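Local structure of formylmethanofuran--tetrahydromethanopterin formyltransferase (Methanosarcina barkeri, 1M5S) at residues A135-Y140 and L150-I155. The protein catalyses the reversible transfer of a formyl group from formylmethanofuran to tetrahydromethanopterin, an early step in making methane from carbon dioxide, as a homotetramer. Residues are numbered along the deposited sequence; the frame is centred on the assembly and turned at random.
Sequences AGRKVY and LAEENI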
ATOM      1  N   ALA A 135      24.726  -2.031  19.541  1.00 30.35           N
ATOM      2  CA  ALA A 135      25.752  -2.016  18.507  1.00 43.05           C
ATOM      3  C   ALA A 135      26.729  -0.861  18.734  1.00 43.27           C
ATOM      4  O   ALA A 135      26.886   0.010  17.883  1.00 39.58           O
ATOM      5  CB  ALA A 135      25.099  -1.914  17.127  1.00 45.30           C
ATOM      6  N   GLY A 136      27.281  -0.793  19.946  1.00 46.60           N
ATOM      7  CA  GLY A 136      28.264   0.231  20.268  1.00 40.89           C
ATOM      8  C   GLY A 136      27.676   1.614  20.504  1.00 40.29           C
ATOM      9  O   GLY A 136      28.341   2.490  21.055  1.00 49.93           O
ATOM     10  N   ARG A 137      26.421   1.792  20.107  1.00 34.89           N
ATOM     11  CA  ARG A 137      25.719   3.083  20.220  1.00 29.87           C
ATOM     12  C   ARG A 137      25.089   3.243  21.608  1.00 35.35           C
ATOM     13  O   ARG A 137      24.543   2.286  22.176  1.00 36.72           O
ATOM     14  CB  ARG A 137      24.599   3.168  19.182  1.00 37.38           C
ATOM     15  CG  ARG A 137      25.112   3.262  17.743  1.00 41.52           C
ATOM     16  CD  ARG A 137      23.994   3.536  16.735  1.00 34.37           C
ATOM     17  NE  ARG A 137      24.400   3.302  15.342  1.00 31.45           N
ATOM     18  CZ  ARG A 137      24.132   4.144  14.335  1.00 32.99           C
ATOM     19  NH1 ARG A 137      23.460   5.283  14.549  1.00 34.41           N
ATOM     20  NH2 ARG A 137      24.501   3.933  13.064  1.00 44.35           N
ATOM     21  N   LYS A 138      25.208   4.453  22.147  1.00 37.65           N
ATOM     22  CA  LYS A 138      24.635   4.812  23.438  1.00 34.05           C
ATOM     23  C   LYS A 138      23.153   5.148  23.294  1.00 30.68           C
ATOM     24  O   LYS A 138      22.785   6.157  22.676  1.00 30.56           O
ATOM     25  CB  LYS A 138      25.383   6.009  24.030  1.00 38.17           C
ATOM     26  CG  LYS A 138      24.878   6.448  25.396  1.00 44.10           C
ATOM     27  CD  LYS A 138      25.788   7.503  26.005  1.00 47.67           C
ATOM     28  CE  LYS A 138      25.162   8.126  27.239  1.00 53.71           C
ATOM     29  NZ  LYS A 138      26.051   9.169  27.833  1.00 61.46           N
ATOM     30  N   VAL A 139      22.319   4.360  23.974  1.00 31.97           N
ATOM     31  CA  VAL A 139      20.869   4.417  23.810  1.00 29.09           C
ATOM     32  C   VAL A 139      20.142   4.563  25.150  1.00 26.69           C
ATOM     33  O   VAL A 139      20.507   3.943  26.149  1.00 35.43           O
ATOM     34  CB  VAL A 139      20.346   3.152  23.081  1.00 28.73           C
ATOM     35  CG1 VAL A 139      18.829   3.187  22.986  1.00 35.44           C
ATOM     36  CG2 VAL A 139      20.977   3.045  21.709  1.00 31.55           C
ATOM     37  N   TYR A 140      19.068   5.336  25.144  1.00 24.43           N
ATOM     38  CA  TYR A 140      18.230   5.540  26.332  1.00 25.24           C
ATOM     39  C   TYR A 140      16.947   4.732  26.196  1.00 34.27           C
ATOM     40  O   TYR A 140      16.324   4.702  25.125  1.00 29.59           O
ATOM     41  CB  TYR A 140      17.874   7.017  26.491  1.00 28.10           C
ATOM     42  CG  TYR A 140      19.071   7.843  26.934  1.00 33.47           C
ATOM     43  CD1 TYR A 140      19.488   7.802  28.269  1.00 38.63           C
ATOM     44  CD2 TYR A 140      19.749   8.630  26.003  1.00 36.71           C
ATOM     45  CE1 TYR A 140      20.607   8.537  28.669  1.00 39.33           C
ATOM     46  CE2 TYR A 140      20.873   9.360  26.400  1.00 45.03           C
ATOM     47  CZ  TYR A 140      21.304   9.311  27.732  1.00 43.86           C
ATOM     48  OH  TYR A 140      22.404  10.011  28.114  1.00 45.08           O
ATOM     49  N   LEU A 150      13.401   2.911  22.507  1.00 22.73           N
ATOM     50  CA  LEU A 150      14.844   3.102  22.450  1.00 26.23           C
ATOM     51  C   LEU A 150      15.195   4.317  21.591  1.00 27.97           C
ATOM     52  O   LEU A 150      14.655   4.490  20.501  1.00 19.61           O
ATOM     53  CB  LEU A 150      15.521   1.845  21.896  1.00 27.34           C
ATOM     54  CG  LEU A 150      15.879   0.719  22.881  1.00 32.41           C
ATOM     55  CD1 LEU A 150      14.833   0.576  23.963  1.00 33.24           C
ATOM     56  CD2 LEU A 150      16.030  -0.579  22.119  1.00 25.42           C
ATOM     57  N   ALA A 151      16.031   5.201  22.133  1.00 24.27           N
ATOM     58  CA  ALA A 151      16.464   6.400  21.415  1.00 22.67           C
ATOM     59  C   ALA A 151      17.950   6.666  21.653  1.00 32.13           C
ATOM     60  O   ALA A 151      18.369   6.920  22.782  1.00 30.53           O
ATOM     61  CB  ALA A 151      15.632   7.615  21.857  1.00 17.49           C
ATOM     62  N   GLU A 152      18.743   6.621  20.587  1.00 29.77           N
ATOM     63  CA  GLU A 152      20.160   6.977  20.672  1.00 29.53           C
ATOM     64  C   GLU A 152      20.327   8.384  21.252  1.00 22.86           C
ATOM     65  O   GLU A 152      19.445   9.238  21.103  1.00 26.30           O
ATOM     66  CB  GLU A 152      20.806   6.909  19.289  1.00 31.74           C
ATOM     67  CG  GLU A 152      22.306   7.171  19.284  1.00 34.97           C
ATOM     68  CD  GLU A 152      23.001   6.602  18.060  1.00 39.94           C
ATOM     69  OE1 GLU A 152      22.330   5.946  17.236  1.00 32.70           O
ATOM     70  OE2 GLU A 152      24.228   6.798  17.925  1.00 36.58           O
ATOM     71  N   GLU A 153      21.441   8.613  21.942  1.00 30.60           N
ATOM     72  CA  GLU A 153      21.640   9.871  22.651  1.00 29.75           C
ATOM     73  C   GLU A 153      21.516  11.085  21.731  1.00 27.99           C
ATOM     74  O   GLU A 153      20.788  12.037  22.030  1.00 25.96           O
ATOM     75  CB  GLU A 153      23.007   9.883  23.328  1.00 38.97           C
ATOM     76  CG  GLU A 153      23.311  11.199  24.034  1.00 49.35           C
ATOM     77  CD  GLU A 153      24.656  11.197  24.720  1.00 51.80           C
ATOM     78  OE1 GLU A 153      25.656  10.792  24.083  1.00 54.69           O
ATOM     79  OE2 GLU A 153      24.702  11.594  25.904  1.00 59.99           O
ATOM     80  N   ASN A 154      22.179  11.003  20.583  1.00 30.30           N
ATOM     81  CA  ASN A 154      22.330  12.146  19.691  1.00 29.62           C
ATOM     82  C   ASN A 154      21.728  11.898  18.314  1.00 30.42           C
ATOM     83  O   ASN A 154      21.677  10.765  17.837  1.00 35.10           O
ATOM     84  CB  ASN A 154      23.817  12.486  19.519  1.00 34.29           C
ATOM     85  CG  ASN A 154      24.388  13.244  20.703  1.00 29.40           C
ATOM     86  OD1 ASN A 154      23.716  14.086  21.309  1.00 32.48           O
ATOM     87  ND2 ASN A 154      25.648  12.973  21.017  1.00 35.69           N
ATOM     88  N   ILE A 155      21.329  12.983  17.662  1.00 28.56           N
ATOM     89  CA  ILE A 155      21.079  12.975  16.225  1.00 34.48           C
ATOM     90  C   ILE A 155      21.956  14.030  15.531  1.00 33.16           C
ATOM     91  O   ILE A 155      21.887  15.222  15.847  1.00 36.09           O
ATOM     92  CB  ILE A 155      19.589  13.241  15.923  1.00 31.64           C
ATOM     93  CG1 ILE A 155      18.768  12.004  16.274  1.00 33.54           C
ATOM     94  CG2 ILE A 155      19.394  13.592  14.452  1.00 31.40           C
ATOM     95  CD1 ILE A 155      17.452  12.331  16.883  1.00 47.75           C
TER
HETATM   96  O   HOH W   1      25.909   6.665  20.592  1.00 38.02           O
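Arg137 and Glu152 cross obliquely on an antiparallel beta hairpin, the carboxylate lying against the last Arg137 methylene and the guanidinium and carboxylate planes turned 81° apart. Arg137 NH1 lies 3.0 Å from Glu152 OE1 in a salt bridge whose N-H points almost straight at the oxygen (174°); the N-H meets the syn lone pair of OE1, and OE1 lies in the guanidinium plane at its edge. Glu152 holds CG anti to its backbone N (chi1 -176°) and runs extended, which carries the carboxylate along the Arg137 methylenes. Its other oxygen, OE2, accepts from a water that in turn takes the Lys138 N-H, tying side chain to strand. The backbone O and N of Asn106, in strand 103-106, bond both charged ends, O to Arg137 NH1 and N to Glu152 OE1.

A second, looser pair forms as the extended Lys138 and Glu153 chains converge: NZ to OE2 is 3.4 Å, a weak salt bridge. The Tyr140 ring stands beside Glu153, with Glu153 CG in the ring plane at its edge and CB 3.8 Å from CE2. Val139 CG1 packs 3.7 Å from Leu150 CB.

Tyr140 and Ala151 form the hydrogen-bonded pair, Tyr140 N to Ala151 O at 2.9 Å and Ala151 N to Tyr140 O at 3.0 Å. Beyond the non-hydrogen-bonded pair Val139-Glu152, Glu153 N is hydrogen-bonded to Lys138 O, 2.9 Å. Two bonds on NH1 and three on the Glu152 carboxylate, counting the water, should fix this ion pair firmly, adding a side-chain tie to a junction already made by backbone bonds to Val104; the Lys138-Glu153 pair probably contributes less.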